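Local atomic coordinates of C24 protein (Bizionia argentinensis JUB59, PDB entry 6OV6), a protein that probably forms the receptor-binding tip of a long tail fibre of a temperate bacteriophage, as a metal-binding assembly of three copies. Residues 39-42 / 43-47. Residues are numbered along the deposited sequence; the frame is centred on the assembly and turned at random.
Sequences KAII and KGCVV
With chi1 at -68°, Ile41 holds its branch methyl CG2 anti to the backbone N and sends it forward over the chain that follows, where it meets Cys45. On the other side, Cys45 keeps SG beside its own backbone N (chi1 -44°), which leaves both CB and SG lying against that methyl. CG2 of Ile41 lies 3.8 Å from CB of Cys45 and 4.0 Å from its SG, so the one methyl touches both side-chain atoms of the cysteine. The long branch joins in more loosely: CD1 of Ile41 comes to 4.2 Å from Cys45 CB. The same CG2 also rests 3.4 Å from the carbonyl oxygen of Gly44, an oxygen that accepts a hydrogen bond from the amine of Lys116. No hydrogen bond runs between residues 39-42 and 43-47; Ile41 and Cys45 are both buried, and Trp111 packs against each of them. What brings residues four apart together is the corner at Lys43. Here Ile42 and Lys43 both face Val56 of the antiparallel strand 51-59, a classic beta bulge, and the chain turns so that strands 40-42 and 44-48, which both pair with 51-59, belong to different sheets or faces. A second irregularity precedes it, a G1 bulge in which Lys39 and Ala40 both face Tyr58. Gly44 and Cys45 then both take a positive phi. The end of the Ile42 side chain leads away from residues 43-47, onto Ala36, Val56 and Tyr58, and also packs on Leu35 of the second subunit. Lys43 points away overall, although its CB touches Ile42, and its side chain runs out until NZ makes a salt bridge to Glu34 and a hydrogen bond to the hydroxyl of Tyr58, both of the second subunit.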
ATOM      1  N   LYS A  39      -2.595  40.814  -7.819  1.00 25.17           N
ATOM      2  CA  LYS A  39      -2.931  41.037  -6.400  1.00 26.71           C
ATOM      3  C   LYS A  39      -2.046  40.242  -5.456  1.00 29.86           C
ATOM      4  O   LYS A  39      -2.494  39.728  -4.431  1.00 28.39           O
ATOM      5  CB  LYS A  39      -4.451  40.853  -6.108  1.00 29.21           C
ATOM      6  CG  LYS A  39      -5.309  41.870  -6.847  1.00 40.10           C
ATOM      7  CD  LYS A  39      -6.792  41.500  -6.789  1.00 52.03           C
ATOM      8  CE  LYS A  39      -7.575  42.309  -7.795  1.00 71.03           C
ATOM      9  NZ  LYS A  39      -8.987  41.849  -7.875  1.00 83.96           N
ATOM     10  N   ALA A  40      -0.754  40.241  -5.763  1.00 28.61           N
ATOM     11  CA  ALA A  40       0.202  39.558  -4.923  1.00 26.80           C
ATOM     12  C   ALA A  40       0.799  40.550  -3.963  1.00 28.09           C
ATOM     13  O   ALA A  40       0.998  41.731  -4.299  1.00 25.73           O
ATOM     14  CB  ALA A  40       1.306  38.970  -5.771  1.00 27.51           C
ATOM     15  N   ILE A  41       1.111  40.054  -2.778  1.00 24.76           N
ATOM     16  CA  ILE A  41       1.920  40.746  -1.797  1.00 25.29           C
ATOM     17  C   ILE A  41       3.333  40.283  -2.176  1.00 28.92           C
ATOM     18  O   ILE A  41       3.646  39.090  -2.069  1.00 28.82           O
ATOM     19  CB  ILE A  41       1.568  40.380  -0.333  1.00 28.44           C
ATOM     20  CG1 ILE A  41       0.157  40.905   0.037  1.00 29.60           C
ATOM     21  CG2 ILE A  41       2.682  40.948   0.599  1.00 29.03           C
ATOM     22  CD1 ILE A  41      -0.409  40.397   1.366  1.00 35.30           C
ATOM     23  N   ILE A  42       4.158  41.214  -2.665  1.00 25.42           N
ATOM     24  CA  ILE A  42       5.507  40.907  -3.113  1.00 25.67           C
ATOM     25  C   ILE A  42       6.447  40.839  -1.904  1.00 30.68           C
ATOM     26  O   ILE A  42       7.263  39.919  -1.803  1.00 27.70           O
ATOM     27  CB  ILE A  42       5.998  41.976  -4.155  1.00 27.57           C
ATOM     28  CG1 ILE A  42       5.063  42.089  -5.400  1.00 27.61           C
ATOM     29  CG2 ILE A  42       7.494  41.773  -4.538  1.00 27.80           C
ATOM     30  CD1 ILE A  42       4.964  40.869  -6.345  1.00 32.54           C
ATOM     31  N   LYS A  43       6.336  41.834  -1.011  1.00 29.22           N
ATOM     32  CA  LYS A  43       7.176  41.964   0.161  1.00 29.22           C
ATOM     33  C   LYS A  43       6.399  42.669   1.281  1.00 34.84           C
ATOM     34  O   LYS A  43       5.555  43.512   1.000  1.00 33.58           O
ATOM     35  CB  LYS A  43       8.418  42.786  -0.244  1.00 30.58           C
ATOM     36  CG  LYS A  43       9.549  42.794   0.780  1.00 36.83           C
ATOM     37  CD  LYS A  43      10.676  43.717   0.313  1.00 45.34           C
ATOM     38  CE  LYS A  43      11.708  43.929   1.404  1.00 53.63           C
ATOM     39  NZ  LYS A  43      12.443  42.671   1.738  1.00 63.34           N
ATOM     40  N   GLY A  44       6.704  42.319   2.533  1.00 32.60           N
ATOM     41  CA  GLY A  44       6.116  42.939   3.718  1.00 31.58           C
ATOM     42  C   GLY A  44       4.636  42.689   3.867  1.00 34.77           C
ATOM     43  O   GLY A  44       4.163  41.582   3.585  1.00 33.79           O
ATOM     44  N   CYS A  45       3.880  43.733   4.285  1.00 30.78           N
ATOM     45  CA  CYS A  45       2.430  43.641   4.535  1.00 31.77           C
ATOM     46  C   CYS A  45       2.105  42.520   5.520  1.00 39.58           C
ATOM     47  O   CYS A  45       1.177  41.738   5.303  1.00 38.56           O
ATOM     48  CB  CYS A  45       1.626  43.528   3.238  1.00 31.94           C
ATOM     49  SG  CYS A  45       2.178  44.659   1.944  1.00 35.36           S
ATOM     50  N   VAL A  46       2.890  42.469   6.606  1.00 40.65           N
ATOM     51  CA  VAL A  46       2.812  41.477   7.690  1.00 42.41           C
ATOM     52  C   VAL A  46       1.869  41.965   8.801  1.00 47.57           C
ATOM     53  O   VAL A  46       1.975  43.112   9.246  1.00 44.85           O
ATOM     54  CB  VAL A  46       4.238  41.091   8.207  1.00 47.61           C
ATOM     55  CG1 VAL A  46       4.176  40.057   9.331  1.00 47.81           C
ATOM     56  CG2 VAL A  46       5.116  40.570   7.062  1.00 47.43           C
ATOM     57  N   VAL A  47       0.929  41.090   9.211  1.00 48.05           N
ATOM     58  CA  VAL A  47      -0.068  41.361  10.253  1.00 50.11           C
ATOM     59  C   VAL A  47       0.564  41.332  11.646  1.00 57.33           C
ATOM     60  O   VAL A  47       1.273  40.380  11.990  1.00 56.86           O
ATOM     61  CB  VAL A  47      -1.364  40.487  10.131  1.00 55.27           C
ATOM     62  CG1 VAL A  47      -1.049  38.988  10.046  1.00 56.09           C
ATOM     63  CG2 VAL A  47      -2.363  40.772  11.258  1.00 54.99           C
TER